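Local coordinates for protein angel homolog 2 (Homo sapiens, PDB 6RW0) that acts as a 2',3'-cyclic phosphatase of the CCR4 deadenylase family and probably binds mRNA 3'-untranslated regions, at residues Thr208-Ser219 with Leu286-Tyr294; Tyr246-Glu257 with Ser327-Ser338. One frame throughout, in Å; residues are numbered along the deposited sequence. Where two conformers were deposited one is given.

Contact 1 of 2, residues Thr208-Ser219 with Leu286-Tyr294; sequences TQLAMLLAEISS and LGISQNCVY. With K (potassium ion), chain C.
Thr208 meets Leu286 through methyl groups: CG2 of Thr208 lies 3.6 Å from CD2 of Leu286, while Thr208 OG1 turns back to the Asp204 carbonyl. One turn on, Ala211 packs its CB against Cys292 SG at 3.7 Å. Met212 crosses Ile288 at about a right angle, with its CG on Ile288 CD1, and a water bridges Met212 O to Tyr294 OH. The CB of Leu214 touches that of Cys292, last in a type I turn from Ser289. Ala215 is the closest point of the two backbones. Ala215 CA makes a CH contact of 3.2 Å with Cys292 O, and Ala215 CB sits over the centre of the Tyr294 ring, 3.9 Å from the centroid. Glu216 has CG anti to the backbone N (chi1 -172°) and bends at chi2, which brings OE1 to the ring edge. Glu216 OE1 accepts a 2.6 Å bond from Tyr294 OH. An alanine here is likely to leave the tyrosine hydroxyl without its carboxylate mate and the ring freer to shift. Ser219 holds a potassium ion through O and OG. Apolar side chains, one tyrosine-carboxylate bond and bridging waters join loop 286-294 to helix 203-220 of the endonuclease/exonuclease/phosphatase-family fold.

Contact 2 of 2, residues Tyr246-Glu257 with Ser327-Ser338; sequences YSFIKEGKLNYE and SSNLQHHFSLSS
His332 and Phe248 form an edge-to-face pair. The edge of the histidine points at the phenylalanine face, with the planes 66° apart and the centroids 5.2 Å apart. The opposite face of Phe248 takes Leu330 CD1, so the ring stands between the two. The imidazole is held at both nitrogens. NE2 of His332 donates to Ile249 O at 2.9 Å, almost in the ring plane, although the donor is tilted from the carbonyl plane. ND1 accepts from Phe334 N, also near the ring plane. These two bonds fix the ring's rotation. Over one face of the imidazole lies Gly252 CA, 3.5 Å from the His332 ring centroid. Gly252, the first residue past the helix, has positive phi, and its O accepts from His332 N.

At the other end, Tyr256 CG sits between the backbone N and the carbonyl carbon (chi1 61°), which lays the ring over Ser328. Ser328 CB is 4.1 Å from the Tyr256 ring centroid, over the face. Leu330 CG packs on Tyr256 CE2 at 3.9 Å, so this leucine touches the rings of both Phe248 and Tyr256. Asn255 OD1 accepts from Glu257 N in an Asx turn; a weak bond from Ser328 OG reaches the same oxygen. On helix 246-251, Ile249 CG2 meets Leu336 CD1 at 4.0 Å.

Leu254 and Leu330 are the hydrogen-bonded pair, bonded in both directions, between the Lys253-Gln331 and Asn255-Asn329 non-hydrogen-bonded pairs. Strand 253-255, just after the helix, thus joins distant strand 329-331 in a small two-stranded antiparallel sheet, and the helix packs on strand 336-338 of a larger sheet.

In the fold
Contacts 1 and 2 lie side by side, with centres 12 Å apart, on the same side of the chain's centre. Their segments alternate along the chain: 208-219, 246-257, 286-294, then 327-338. The loop of contact 1 therefore belongs to the long connection between strands 253-255 and 329-331, the two strands paired in contact 2. Gln331 joins the contacts directly, through its side chain to Asn291 and its backbone to Gln290. Helices 203-220 and 244-251 also touch, where Phe248 packs on Leu210 and Leu214. Both helices reach Met233 of strand 231-236. Contact 1 holds part of the connection against helix 203-220, and contact 2 pairs the strands at its two ends, within one endonuclease/exonuclease/phosphatase-family domain.

Contact 1 of 2, residues Thr208-Ser219 with Leu286-Tyr294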
loop_
_atom_site.group_PDB
_atom_site.type_symbol
_atom_site.label_atom_id
_atom_site.label_comp_id
_atom_site.label_asym_id
_atom_site.label_seq_id
_atom_site.Cartn_x
_atom_site.Cartn_y
_atom_site.Cartn_z
ATOM N N THR A 208 5.707 -0.075 13.813
ATOM C CA THR A 208 4.627 -0.516 14.684
ATOM C C THR A 208 3.305 -0.560 13.925
ATOM O O THR A 208 2.519 -1.494 14.099
ATOM C CB THR A 208 4.541 0.387 15.915
ATOM O OG1 THR A 208 5.813 0.425 16.585
ATOM C CG2 THR A 208 3.527 -0.128 16.923
ATOM N N GLN A 209 3.046 0.443 13.078
ATOM C CA GLN A 209 1.872 0.406 12.208
ATOM C C GLN A 209 1.899 -0.826 11.315
ATOM O O GLN A 209 0.902 -1.543 11.185
ATOM C CB GLN A 209 1.800 1.685 11.374
ATOM C CG GLN A 209 1.546 2.935 12.198
ATOM C CD GLN A 209 1.329 4.182 11.357
ATOM O OE1 GLN A 209 1.686 4.226 10.181
ATOM N NE2 GLN A 209 0.748 5.211 11.970
ATOM N N LEU A 210 3.042 -1.094 10.689
ATOM C CA LEU A 210 3.156 -2.298 9.874
ATOM C C LEU A 210 2.869 -3.554 10.692
ATOM O O LEU A 210 2.144 -4.451 10.236
ATOM C CB LEU A 210 4.545 -2.360 9.246
ATOM C CG LEU A 210 4.847 -3.619 8.440
ATOM C CD1 LEU A 210 3.929 -3.709 7.232
ATOM C CD2 LEU A 210 6.297 -3.654 8.014
ATOM N N ALA A 211 3.427 -3.646 11.902
ATOM C CA ALA A 211 3.179 -4.812 12.748
ATOM C C ALA A 211 1.690 -4.971 13.035
ATOM O O ALA A 211 1.175 -6.095 13.086
ATOM C CB ALA A 211 3.964 -4.680 14.052
ATOM N N MET A 212 0.982 -3.859 13.242
ATOM C CA MET A 212 -0.453 -3.926 13.493
ATOM C C MET A 212 -1.198 -4.463 12.277
ATOM O O MET A 212 -2.116 -5.277 12.420
ATOM C CB MET A 212 -0.962 -2.544 13.897
ATOM C CG MET A 212 -0.465 -2.121 15.263
ATOM S SD MET A 212 -0.687 -0.365 15.625
ATOM C CE MET A 212 -2.317 -0.367 16.122
ATOM N N LEU A 213 -0.825 -4.023 11.074
ATOM C CA LEU A 213 -1.443 -4.582 9.872
ATOM C C LEU A 213 -1.124 -6.067 9.736
ATOM O O LEU A 213 -2.008 -6.888 9.454
ATOM C CB LEU A 213 -0.965 -3.836 8.629
ATOM C CG LEU A 213 -1.670 -4.242 7.333
ATOM C CD1 LEU A 213 -3.129 -3.817 7.363
ATOM C CD2 LEU A 213 -0.948 -3.644 6.146
ATOM N N LEU A 214 0.144 -6.436 9.931
ATOM C CA LEU A 214 0.531 -7.840 9.818
ATOM C C LEU A 214 -0.196 -8.707 10.840
ATOM O O LEU A 214 -0.582 -9.845 10.533
ATOM C CB LEU A 214 2.045 -7.994 9.956
ATOM C CG LEU A 214 2.880 -7.384 8.835
ATOM C CD1 LEU A 214 4.359 -7.515 9.171
ATOM C CD2 LEU A 214 2.593 -8.005 7.470
ATOM N N ALA A 215 -0.396 -8.203 12.062
ATOM C CA ALA A 215 -1.142 -8.970 13.056
ATOM C C ALA A 215 -2.587 -9.178 12.623
ATOM O O ALA A 215 -3.141 -10.262 12.798
ATOM C CB ALA A 215 -1.084 -8.275 14.414
ATOM N N GLU A 216 -3.222 -8.150 12.053
ATOM C CA GLU A 216 -4.588 -8.339 11.577
ATOM C C GLU A 216 -4.625 -9.387 10.469
ATOM O O GLU A 216 -5.498 -10.264 10.459
ATOM C CB GLU A 216 -5.180 -7.015 11.098
ATOM C CG GLU A 216 -6.654 -7.117 10.772
ATOM C CD GLU A 216 -7.531 -7.184 11.996
ATOM O OE1 GLU A 216 -7.080 -6.811 13.105
ATOM O OE2 GLU A 216 -8.690 -7.606 11.854
ATOM N N ILE A 217 -3.674 -9.323 9.536
ATOM C CA ILE A 217 -3.612 -10.318 8.467
ATOM C C ILE A 217 -3.423 -11.714 9.038
ATOM O O ILE A 217 -4.057 -12.680 8.585
ATOM C CB ILE A 217 -2.497 -9.970 7.464
ATOM C CG1 ILE A 217 -2.813 -8.649 6.773
ATOM C CG2 ILE A 217 -2.334 -11.106 6.464
ATOM C CD1 ILE A 217 -1.654 -8.111 5.936
ATOM N N SER A 218 -2.550 -11.849 10.031
ATOM C CA SER A 218 -2.319 -13.168 10.606
ATOM C C SER A 218 -3.589 -13.753 11.202
ATOM O O SER A 218 -3.790 -14.973 11.161
ATOM C CB SER A 218 -1.244 -13.088 11.677
ATOM O OG SER A 218 -1.170 -14.315 12.365
ATOM N N SER A 219 -4.457 -12.917 11.756
ATOM C CA SER A 219 -5.697 -13.432 12.314
ATOM C C SER A 219 -6.723 -13.727 11.227
ATOM O O SER A 219 -7.407 -14.761 11.278
ATOM C CB SER A 219 -6.246 -12.434 13.323
ATOM O OG SER A 219 -7.346 -13.007 13.992
ATOM N N LEU A 286 0.291 -2.901 23.593
ATOM C CA LEU A 286 -0.185 -3.055 22.206
ATOM C C LEU A 286 -0.780 -4.459 22.023
ATOM O O LEU A 286 -1.696 -4.595 21.262
ATOM C CB LEU A 286 0.952 -2.803 21.216
ATOM C CG LEU A 286 0.501 -2.795 19.760
ATOM C CD1 LEU A 286 -0.646 -1.831 19.564
ATOM C CD2 LEU A 286 1.636 -2.457 18.821
ATOM N N GLY A 287 -0.225 -5.476 22.670
ATOM C CA GLY A 287 -0.733 -6.851 22.535
ATOM C C GLY A 287 -0.319 -7.521 21.240
ATOM O O GLY A 287 -1.090 -8.264 20.715
ATOM N N ILE A 288 0.837 -7.141 20.729
ATOM C CA ILE A 288 1.394 -7.750 19.501
ATOM C C ILE A 288 2.802 -8.252 19.835
ATOM O O ILE A 288 3.594 -7.496 20.347
ATOM C CB ILE A 288 1.346 -6.773 18.314
ATOM C CG1 ILE A 288 -0.106 -6.465 17.948
ATOM C CG2 ILE A 288 2.116 -7.333 17.132
ATOM C CD1 ILE A 288 -0.259 -5.416 16.871
ATOM N N SER A 289 3.110 -9.501 19.510
ATOM C CA SER A 289 4.417 -10.117 19.811
ATOM C C SER A 289 5.471 -9.625 18.825
ATOM O O SER A 289 5.131 -9.072 17.808
ATOM C CB SER A 289 4.313 -11.614 19.747
ATOM O OG SER A 289 4.298 -12.051 18.410
ATOM N N GLN A 290 6.721 -10.016 19.041
ATOM C CA GLN A 290 7.845 -9.721 18.116
ATOM C C GLN A 290 7.716 -10.519 16.806
ATOM O O GLN A 290 8.521 -10.291 15.960
ATOM C CB GLN A 290 9.197 -9.991 18.767
ATOM C CG GLN A 290 9.464 -9.111 19.966
ATOM C CD GLN A 290 9.557 -7.667 19.566
ATOM O OE1 GLN A 290 8.561 -6.979 19.564
ATOM N NE2 GLN A 290 10.748 -7.204 19.218
ATOM N N ASN A 291 6.846 -11.525 16.712
ATOM C CA ASN A 291 6.520 -12.229 15.460
ATOM C C ASN A 291 5.320 -11.553 14.768
ATOM O O ASN A 291 4.806 -12.160 13.863
ATOM C CB ASN A 291 6.279 -13.711 15.717
ATOM C CG ASN A 291 7.507 -14.416 16.236
ATOM O OD1 ASN A 291 8.612 -13.967 16.046
ATOM N ND2 ASN A 291 7.301 -15.532 16.895
ATOM N N CYS A 292 4.861 -10.389 15.246
ATOM C CA CYS A 292 3.788 -9.622 14.605
ATOM C C CYS A 292 2.465 -10.384 14.590
ATOM O O CYS A 292 1.709 -10.335 13.613
ATOM C CB CYS A 292 4.176 -9.131 13.206
ATOM S SG CYS A 292 5.557 -7.974 13.238
ATOM N N VAL A 293 2.182 -11.099 15.675
ATOM C CA VAL A 293 0.876 -11.721 15.864
ATOM C C VAL A 293 0.241 -11.183 17.137
ATOM O O VAL A 293 0.925 -10.797 18.086
ATOM C CB VAL A 293 0.929 -13.261 15.895
ATOM C CG1 VAL A 293 1.528 -13.776 14.605
ATOM C CG2 VAL A 293 1.701 -13.761 17.090
ATOM N N TYR A 294 -1.084 -11.147 17.157
ATOM C CA TYR A 294 -1.759 -10.779 18.387
ATOM C C TYR A 294 -1.423 -11.787 19.485
ATOM O O TYR A 294 -1.291 -12.986 19.233
ATOM C CB TYR A 294 -3.266 -10.782 18.167
ATOM C CG TYR A 294 -3.796 -9.677 17.288
ATOM C CD1 TYR A 294 -3.470 -8.357 17.528
ATOM C CD2 TYR A 294 -4.650 -9.956 16.227
ATOM C CE1 TYR A 294 -3.966 -7.343 16.739
ATOM C CE2 TYR A 294 -5.158 -8.939 15.436
ATOM C CZ TYR A 294 -4.806 -7.640 15.700
ATOM O OH TYR A 294 -5.276 -6.590 14.937
HETATM K K K C . -7.979 -15.885 13.646
HETATM O O HOH W 1 -3.674 -4.540 14.680
HETATM O O HOH W 2 1.894 -11.257 11.141
HETATM O O HOH W 3 -2.331 -11.990 14.782
HETATM O O HOH W 4 -9.002 -18.236 12.770
#

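Contact 2 of 2, residues Tyr246-Glu257 with Ser327-Ser338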
loop_
_atom_site.group_PDB
_atom_site.type_symbol
_atom_site.label_atom_id
_atom_site.label_comp_id
_atom_site.label_asym_id
_atom_site.label_seq_id
_atom_site.Cartn_x
_atom_site.Cartn_y
_atom_site.Cartn_z
ATOM N N TYR A 246 11.237 -2.423 4.148
ATOM C CA TYR A 246 11.001 -3.270 2.983
ATOM C C TYR A 246 11.611 -4.650 3.184
ATOM O O TYR A 246 10.972 -5.671 2.900
ATOM C CB TYR A 246 11.614 -2.617 1.747
ATOM C CG TYR A 246 11.474 -3.463 0.503
ATOM C CD1 TYR A 246 10.347 -3.366 -0.301
ATOM C CD2 TYR A 246 12.453 -4.379 0.155
ATOM C CE1 TYR A 246 10.215 -4.151 -1.434
ATOM C CE2 TYR A 246 12.329 -5.169 -0.982
ATOM C CZ TYR A 246 11.197 -5.047 -1.765
ATOM O OH TYR A 246 11.046 -5.824 -2.893
ATOM N N SER A 247 12.859 -4.695 3.656
ATOM C CA SER A 247 13.534 -5.974 3.841
ATOM C C SER A 247 12.796 -6.842 4.848
ATOM O O SER A 247 12.720 -8.066 4.685
ATOM C CB SER A 247 14.967 -5.727 4.295
ATOM O OG SER A 247 15.678 -4.991 3.314
ATOM N N PHE A 248 12.254 -6.229 5.903
ATOM C CA PHE A 248 11.466 -6.982 6.873
ATOM C C PHE A 248 10.280 -7.662 6.197
ATOM O O PHE A 248 10.014 -8.849 6.424
ATOM C CB PHE A 248 11.015 -6.058 8.011
ATOM C CG PHE A 248 10.037 -6.708 8.953
ATOM C CD1 PHE A 248 10.352 -7.905 9.560
ATOM C CD2 PHE A 248 8.809 -6.133 9.218
ATOM C CE1 PHE A 248 9.462 -8.536 10.405
ATOM C CE2 PHE A 248 7.913 -6.762 10.080
ATOM C CZ PHE A 248 8.244 -7.955 10.666
ATOM N N ILE A 249 9.545 -6.926 5.360
ATOM C CA ILE A 249 8.403 -7.529 4.678
ATOM C C ILE A 249 8.859 -8.711 3.836
ATOM O O ILE A 249 8.270 -9.795 3.882
ATOM C CB ILE A 249 7.660 -6.482 3.830
ATOM C CG1 ILE A 249 7.070 -5.405 4.739
ATOM C CG2 ILE A 249 6.548 -7.143 3.000
ATOM C CD1 ILE A 249 6.466 -4.219 4.011
ATOM N N LYS A 250 9.916 -8.517 3.050
ATOM C CA LYS A 250 10.325 -9.535 2.093
ATOM C C LYS A 250 10.957 -10.746 2.765
ATOM O O LYS A 250 10.765 -11.881 2.310
ATOM C CB LYS A 250 11.352 -8.949 1.124
ATOM C CG LYS A 250 10.860 -7.886 0.197
ATOM C CD LYS A 250 9.878 -8.420 -0.825
ATOM C CE LYS A 250 10.558 -9.248 -1.909
ATOM N NZ LYS A 250 11.507 -8.468 -2.772
ATOM N N GLU A 251 11.744 -10.533 3.818
ATOM C CA GLU A 251 12.493 -11.623 4.424
ATOM C C GLU A 251 11.789 -12.262 5.612
ATOM O O GLU A 251 12.108 -13.409 5.958
ATOM C CB GLU A 251 13.881 -11.140 4.865
ATOM C CG GLU A 251 14.696 -10.505 3.745
ATOM C CD GLU A 251 14.901 -11.434 2.560
ATOM O OE1 GLU A 251 15.037 -12.658 2.771
ATOM O OE2 GLU A 251 14.924 -10.936 1.414
ATOM N N GLY A 252 10.843 -11.564 6.236
ATOM C CA GLY A 252 10.222 -12.071 7.438
ATOM C C GLY A 252 11.065 -11.938 8.679
ATOM O O GLY A 252 10.746 -12.556 9.697
ATOM N N LYS A 253 12.145 -11.162 8.620
ATOM C CA LYS A 253 13.011 -10.956 9.767
ATOM C C LYS A 253 13.704 -9.613 9.612
ATOM O O LYS A 253 13.938 -9.139 8.496
ATOM C CB LYS A 253 14.045 -12.070 9.954
ATOM C CG LYS A 253 14.938 -12.349 8.779
ATOM C CD LYS A 253 15.734 -13.634 9.040
ATOM C CE LYS A 253 17.236 -13.377 9.030
ATOM N NZ LYS A 253 18.059 -14.596 9.305
ATOM N N LEU A 254 14.016 -9.003 10.750
ATOM C CA LEU A 254 14.740 -7.739 10.776
ATOM C C LEU A 254 15.483 -7.664 12.095
ATOM O O LEU A 254 14.862 -7.699 13.162
ATOM C CB LEU A 254 13.803 -6.537 10.647
ATOM C CG LEU A 254 14.500 -5.175 10.801
ATOM C CD1 LEU A 254 15.484 -4.935 9.680
ATOM C CD2 LEU A 254 13.475 -4.064 10.854
ATOM N N ASN A 255 16.803 -7.549 12.022
ATOM C CA ASN A 255 17.624 -7.246 13.183
ATOM C C ASN A 255 17.741 -5.729 13.239
ATOM O O ASN A 255 18.384 -5.118 12.383
ATOM C CB ASN A 255 18.986 -7.909 13.036
ATOM C CG ASN A 255 19.871 -7.664 14.224
ATOM O OD1 ASN A 255 19.612 -6.774 15.030
ATOM N ND2 ASN A 255 20.933 -8.445 14.340
ATOM N N TYR A 256 17.072 -5.113 14.195
ATOM C CA TYR A 256 17.003 -3.634 14.292
ATOM C C TYR A 256 17.979 -3.090 15.338
ATOM O O TYR A 256 17.859 -1.953 15.684
ATOM C CB TYR A 256 15.554 -3.178 14.476
ATOM C CG TYR A 256 14.863 -3.674 15.713
ATOM C CD1 TYR A 256 14.964 -2.985 16.897
ATOM C CD2 TYR A 256 14.095 -4.818 15.694
ATOM C CE1 TYR A 256 14.332 -3.419 18.039
ATOM C CE2 TYR A 256 13.471 -5.281 16.832
ATOM C CZ TYR A 256 13.586 -4.573 18.009
ATOM O OH TYR A 256 13.001 -4.988 19.152
ATOM N N GLU A 257 18.930 -3.881 15.815
ATOM C CA GLU A 257 19.930 -3.374 16.747
ATOM C C GLU A 257 20.681 -2.200 16.133
ATOM O O GLU A 257 21.186 -2.291 15.011
ATOM C CB GLU A 257 20.906 -4.503 17.081
ATOM C CG GLU A 257 21.997 -4.135 18.070
ATOM C CD GLU A 257 22.951 -5.289 18.354
ATOM O OE1 GLU A 257 23.119 -6.169 17.482
ATOM O OE2 GLU A 257 23.536 -5.312 19.457
ATOM N N SER A 327 15.264 -9.909 22.482
ATOM C CA SER A 327 16.304 -9.557 21.522
ATOM C C SER A 327 15.781 -8.524 20.524
ATOM O O SER A 327 14.582 -8.262 20.456
ATOM C CB SER A 327 16.797 -10.796 20.775
ATOM O OG SER A 327 15.886 -11.176 19.759
ATOM N N SER A 328 16.690 -7.941 19.752
ATOM C CA SER A 328 16.335 -6.859 18.832
ATOM C C SER A 328 16.030 -7.392 17.439
ATOM O O SER A 328 16.613 -6.964 16.440
ATOM C CB SER A 328 17.453 -5.827 18.790
ATOM O OG SER A 328 18.667 -6.428 18.379
ATOM N N ASN A 329 15.108 -8.347 17.378
ATOM C CA ASN A 329 14.705 -8.955 16.121
ATOM C C ASN A 329 13.194 -8.956 16.012
ATOM O O ASN A 329 12.494 -9.273 16.979
ATOM C CB ASN A 329 15.227 -10.380 16.013
ATOM C CG ASN A 329 16.724 -10.429 15.968
ATOM O OD1 ASN A 329 17.327 -10.214 14.919
ATOM N ND2 ASN A 329 17.343 -10.680 17.114
ATOM N N LEU A 330 12.709 -8.564 14.846
ATOM C CA LEU A 330 11.313 -8.694 14.487
ATOM C C LEU A 330 11.193 -9.827 13.482
ATOM O O LEU A 330 12.095 -10.050 12.670
ATOM C CB LEU A 330 10.804 -7.438 13.797
ATOM C CG LEU A 330 10.381 -6.215 14.596
ATOM C CD1 LEU A 330 9.649 -5.306 13.592
ATOM C CD2 LEU A 330 9.528 -6.600 15.766
ATOM N N GLN A 331 10.074 -10.540 13.534
ATOM C CA GLN A 331 9.787 -11.589 12.570
ATOM C C GLN A 331 8.321 -11.493 12.171
ATOM O O GLN A 331 7.509 -10.898 12.881
ATOM C CB GLN A 331 10.069 -12.980 13.161
ATOM C CG GLN A 331 11.538 -13.243 13.528
ATOM C CD GLN A 331 11.959 -12.734 14.918
ATOM O OE1 GLN A 331 13.136 -12.448 15.142
ATOM N NE2 GLN A 331 11.016 -12.656 15.853
ATOM N N HIS A 332 7.989 -12.067 11.013
ATOM C CA HIS A 332 6.609 -12.391 10.676
ATOM C C HIS A 332 6.619 -13.781 10.053
ATOM O O HIS A 332 7.677 -14.307 9.683
ATOM C CB HIS A 332 5.908 -11.337 9.806
ATOM C CG HIS A 332 6.419 -11.258 8.408
ATOM N ND1 HIS A 332 6.291 -12.290 7.504
ATOM C CD2 HIS A 332 7.038 -10.253 7.749
ATOM C CE1 HIS A 332 6.826 -11.928 6.350
ATOM N NE2 HIS A 332 7.291 -10.699 6.475
ATOM N N HIS A 333 5.434 -14.389 9.946
ATOM C CA HIS A 333 5.323 -15.780 9.528
ATOM C C HIS A 333 4.849 -15.954 8.092
ATOM O O HIS A 333 4.487 -17.074 7.705
ATOM C CB HIS A 333 4.369 -16.533 10.456
ATOM C CG HIS A 333 4.835 -16.603 11.872
ATOM N ND1 HIS A 333 6.103 -17.010 12.213
ATOM C CD2 HIS A 333 4.197 -16.330 13.035
ATOM C CE1 HIS A 333 6.228 -16.994 13.530
ATOM N NE2 HIS A 333 5.088 -16.582 14.050
ATOM N N PHE A 334 4.856 -14.896 7.294
ATOM C CA PHE A 334 4.395 -14.986 5.917
ATOM C C PHE A 334 5.575 -15.220 4.976
ATOM O O PHE A 334 6.739 -15.063 5.341
ATOM C CB PHE A 334 3.637 -13.725 5.503
ATOM C CG PHE A 334 2.540 -13.332 6.449
ATOM C CD1 PHE A 334 1.491 -14.195 6.728
ATOM C CD2 PHE A 334 2.555 -12.095 7.057
ATOM C CE1 PHE A 334 0.477 -13.825 7.610
ATOM C CE2 PHE A 334 1.540 -11.716 7.933
ATOM C CZ PHE A 334 0.505 -12.588 8.213
ATOM N N SER A 335 5.253 -15.600 3.741
ATOM C CA SER A 335 6.225 -15.742 2.659
ATOM C C SER A 335 5.734 -14.832 1.537
ATOM O O SER A 335 4.900 -15.232 0.716
ATOM C CB SER A 335 6.331 -17.184 2.219
ATOM O OG SER A 335 7.255 -17.316 1.157
ATOM N N LEU A 336 6.237 -13.599 1.520
ATOM C CA LEU A 336 5.741 -12.566 0.624
ATOM C C LEU A 336 6.782 -12.173 -0.411
ATOM O O LEU A 336 7.958 -11.978 -0.088
ATOM C CB LEU A 336 5.380 -11.310 1.407
ATOM C CG LEU A 336 4.315 -11.529 2.470
ATOM C CD1 LEU A 336 4.145 -10.290 3.344
ATOM C CD2 LEU A 336 2.993 -11.899 1.817
ATOM N N SER A 337 6.326 -12.036 -1.650
ATOM C CA SER A 337 7.112 -11.501 -2.744
ATOM C C SER A 337 6.519 -10.166 -3.158
ATOM O O SER A 337 5.363 -9.861 -2.864
ATOM C CB SER A 337 7.073 -12.451 -3.942
ATOM O OG SER A 337 7.786 -13.644 -3.668
ATOM N N SER A 338 7.324 -9.373 -3.851
ATOM C CA SER A 338 6.885 -8.104 -4.409
ATOM C C SER A 338 6.591 -8.300 -5.888
ATOM O O SER A 338 7.371 -8.932 -6.606
ATOM C CB SER A 338 7.970 -7.041 -4.243
ATOM O OG SER A 338 7.654 -5.858 -4.963
HETATM O O HOH W 5 8.202 -12.728 3.470
HETATM O O HOH W 6 9.976 -13.476 0.645
#